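Putative PAS/PAC sensor protein (Nakamurella multipartita DSM 44233, PDB 6HMJ) senses blue light through a bound flavin mononucleotide in its light-oxygen-voltage domain and mediates RNA binding and translational regulation. Local coordinates at residues A[259-264]-A[277-282]. Sequence-based numbering, arbitrary orientation.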
ATOM      1  N   GLN A 259      21.438  17.242  42.012  1.00 57.44           N
ATOM      2  CA  GLN A 259      21.809  16.014  41.321  1.00 54.74           C
ATOM      3  C   GLN A 259      22.380  16.300  39.926  1.00 53.90           C
ATOM      4  O   GLN A 259      21.823  15.868  38.921  1.00 50.98           O
ATOM      5  CB  GLN A 259      20.611  15.080  41.223  1.00 53.38           C
ATOM      6  CG  GLN A 259      19.896  14.845  42.549  1.00 57.58           C
ATOM      7  CD  GLN A 259      18.671  13.958  42.410  1.00 58.62           C
ATOM      8  OE1 GLN A 259      18.297  13.560  41.303  1.00 58.17           O
ATOM      9  NE2 GLN A 259      18.035  13.651  43.534  1.00 59.64           N
ATOM     10  N   PRO A 260      23.506  17.006  39.849  1.00 57.90           N
ATOM     11  CA  PRO A 260      24.032  17.425  38.545  1.00 57.07           C
ATOM     12  C   PRO A 260      24.680  16.286  37.774  1.00 56.70           C
ATOM     13  O   PRO A 260      25.089  15.265  38.328  1.00 55.78           O
ATOM     14  CB  PRO A 260      25.074  18.487  38.915  1.00 58.73           C
ATOM     15  CG  PRO A 260      25.528  18.090  40.284  1.00 59.89           C
ATOM     16  CD  PRO A 260      24.313  17.530  40.968  1.00 60.29           C
ATOM     17  N   LEU A 261      24.775  16.492  36.463  1.00 57.51           N
ATOM     18  CA  LEU A 261      25.461  15.550  35.592  1.00 56.52           C
ATOM     19  C   LEU A 261      26.964  15.710  35.763  1.00 58.48           C
ATOM     20  O   LEU A 261      27.485  16.830  35.723  1.00 61.31           O
ATOM     21  CB  LEU A 261      25.086  15.784  34.129  1.00 56.27           C
ATOM     22  CG  LEU A 261      23.863  15.086  33.535  1.00 54.40           C
ATOM     23  CD1 LEU A 261      23.707  15.494  32.080  1.00 54.20           C
ATOM     24  CD2 LEU A 261      23.974  13.573  33.653  1.00 53.53           C
ATOM     25  N   VAL A 262      27.658  14.591  35.948  1.00 57.92           N
ATOM     26  CA  VAL A 262      29.114  14.589  36.046  1.00 57.83           C
ATOM     27  C   VAL A 262      29.776  13.758  34.958  1.00 55.15           C
ATOM     28  O   VAL A 262      31.011  13.778  34.855  1.00 56.42           O
ATOM     29  CB  VAL A 262      29.588  14.120  37.439  1.00 58.63           C
ATOM     30  CG1 VAL A 262      29.094  15.078  38.508  1.00 62.35           C
ATOM     31  CG2 VAL A 262      29.098  12.713  37.737  1.00 56.63           C
ATOM     32  N   TYR A 263      29.006  13.035  34.143  1.00 52.50           N
ATOM     33  CA  TYR A 263      29.551  12.329  32.994  1.00 51.20           C
ATOM     34  C   TYR A 263      28.467  12.132  31.942  1.00 49.87           C
ATOM     35  O   TYR A 263      27.295  11.922  32.266  1.00 49.71           O
ATOM     36  CB  TYR A 263      30.138  10.963  33.368  1.00 50.84           C
ATOM     37  CG  TYR A 263      30.623  10.206  32.154  1.00 50.37           C
ATOM     38  CD1 TYR A 263      31.836  10.519  31.556  1.00 52.81           C
ATOM     39  CD2 TYR A 263      29.857   9.197  31.589  1.00 47.88           C
ATOM     40  CE1 TYR A 263      32.277   9.841  30.438  1.00 54.36           C
ATOM     41  CE2 TYR A 263      30.289   8.511  30.471  1.00 48.68           C
ATOM     42  CZ  TYR A 263      31.497   8.836  29.898  1.00 52.63           C
ATOM     43  OH  TYR A 263      31.927   8.150  28.784  1.00 54.53           O
ATOM     44  N   ALA A 264      28.882  12.188  30.677  1.00 49.55           N
ATOM     45  CA  ALA A 264      27.992  11.910  29.552  1.00 48.61           C
ATOM     46  C   ALA A 264      28.849  11.529  28.355  1.00 49.52           C
ATOM     47  O   ALA A 264      29.740  12.293  27.965  1.00 51.40           O
ATOM     48  CB  ALA A 264      27.115  13.120  29.230  1.00 49.51           C
ATOM     49  N   ALA A 277      30.173  19.065  27.407  1.00 63.49           N
ATOM     50  CA  ALA A 277      30.656  20.281  28.052  1.00 68.81           C
ATOM     51  C   ALA A 277      29.515  21.204  28.467  1.00 69.98           C
ATOM     52  O   ALA A 277      29.612  21.884  29.495  1.00 73.05           O
ATOM     53  CB  ALA A 277      31.615  21.019  27.117  1.00 73.37           C
ATOM     54  N   GLU A 278      28.430  21.237  27.700  1.00 67.62           N
ATOM     55  CA  GLU A 278      27.355  22.192  27.928  1.00 68.46           C
ATOM     56  C   GLU A 278      26.215  21.623  28.761  1.00 64.12           C
ATOM     57  O   GLU A 278      25.179  22.281  28.902  1.00 64.81           O
ATOM     58  CB  GLU A 278      26.834  22.713  26.585  1.00 71.75           C
ATOM     59  CG  GLU A 278      26.303  21.638  25.655  1.00 71.51           C
ATOM     60  CD  GLU A 278      25.843  22.201  24.326  1.00 75.29           C
ATOM     61  OE1 GLU A 278      26.000  23.423  24.118  1.00 79.16           O
ATOM     62  OE2 GLU A 278      25.331  21.424  23.492  1.00 74.87           O
ATOM     63  N   VAL A 279      26.370  20.416  29.302  1.00 60.06           N
ATOM     64  CA  VAL A 279      25.374  19.842  30.200  1.00 57.80           C
ATOM     65  C   VAL A 279      25.970  19.375  31.517  1.00 55.32           C
ATOM     66  O   VAL A 279      25.219  19.129  32.483  1.00 51.94           O
ATOM     67  CB  VAL A 279      24.627  18.669  29.516  1.00 57.71           C
ATOM     68  CG1 VAL A 279      23.846  19.151  28.305  1.00 59.47           C
ATOM     69  CG2 VAL A 279      25.598  17.544  29.153  1.00 56.42           C
ATOM     70  N   LEU A 280      27.289  19.236  31.620  1.00 57.76           N
ATOM     71  CA  LEU A 280      27.917  18.858  32.877  1.00 56.13           C
ATOM     72  C   LEU A 280      27.656  19.925  33.931  1.00 57.37           C
ATOM     73  O   LEU A 280      27.829  21.122  33.683  1.00 56.82           O
ATOM     74  CB  LEU A 280      29.419  18.668  32.669  1.00 57.12           C
ATOM     75  CG  LEU A 280      29.884  17.380  31.979  1.00 54.88           C
ATOM     76  CD1 LEU A 280      31.398  17.252  32.079  1.00 55.64           C
ATOM     77  CD2 LEU A 280      29.206  16.149  32.548  1.00 52.55           C
ATOM     78  N   GLY A 281      27.247  19.483  35.119  1.00 58.05           N
ATOM     79  CA  GLY A 281      26.881  20.382  36.187  1.00 60.08           C
ATOM     80  C   GLY A 281      25.404  20.702  36.260  1.00 60.39           C
ATOM     81  O   GLY A 281      24.974  21.337  37.231  1.00 61.47           O
ATOM     82  N   ARG A 282      24.618  20.288  35.267  1.00 60.68           N
ATOM     83  CA  ARG A 282      23.185  20.533  35.227  1.00 61.49           C
ATOM     84  C   ARG A 282      22.408  19.242  35.457  1.00 60.21           C
ATOM     85  O   ARG A 282      22.877  18.149  35.127  1.00 59.19           O
ATOM     86  CB  ARG A 282      22.761  21.132  33.885  1.00 62.80           C
ATOM     87  CG  ARG A 282      23.500  22.391  33.473  1.00 68.47           C
ATOM     88  CD  ARG A 282      23.123  22.764  32.050  1.00 71.65           C
ATOM     89  NE  ARG A 282      21.687  23.006  31.926  1.00 74.70           N
ATOM     90  CZ  ARG A 282      21.024  23.039  30.773  1.00 74.74           C
ATOM     91  NH1 ARG A 282      21.659  22.842  29.624  1.00 74.44           N
ATOM     92  NH2 ARG A 282      19.716  23.263  30.771  1.00 74.04           N
TER
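Leu261 is gripped at both ends of its backbone by the loop 277-282. Its N donates to Arg282 O at 2.9 Å, while its O accepts a straighter bond from Gly281 N at 2.7 Å. Leu280 CA adds a C-H...O contact to the same oxygen. Both groups belong to a type II turn from Val279 to Arg282, closed by Arg282 N on Val279 O; glycine suits the third position, held by Gly281 at phi 94°, because it adopts positive phi readily. The ring of Pro260 packs against the same turn, CB by Gly281 O.

Aliphatic branches fill in around these bonds. Leu261 CD1 lies 4.0 Å from Val279 CG2, the two side chains running alongside each other, and Val279 also packs on Tyr274 and Phe286. In Leu280, chi1 (-76°) sets CG opposite its own carbonyl carbon and chi2 then turns CD2 onto the backbone between Val262 and Tyr263, 3.4 Å from Val262 C. Ile229 of the second subunit packs against Val262 and Tyr263.

Leu261 also touches Cys284, an FMN-binding residue, and Gln259 touches the flavin itself. Strand 261-264 is an edge strand of the PAS sheet, paired antiparallel with strand 250-253, with a classic beta bulge where Val262 and Tyr263 both face Val251; the loop, lying between helices 266-272 and 294-305, docks on that edge strand.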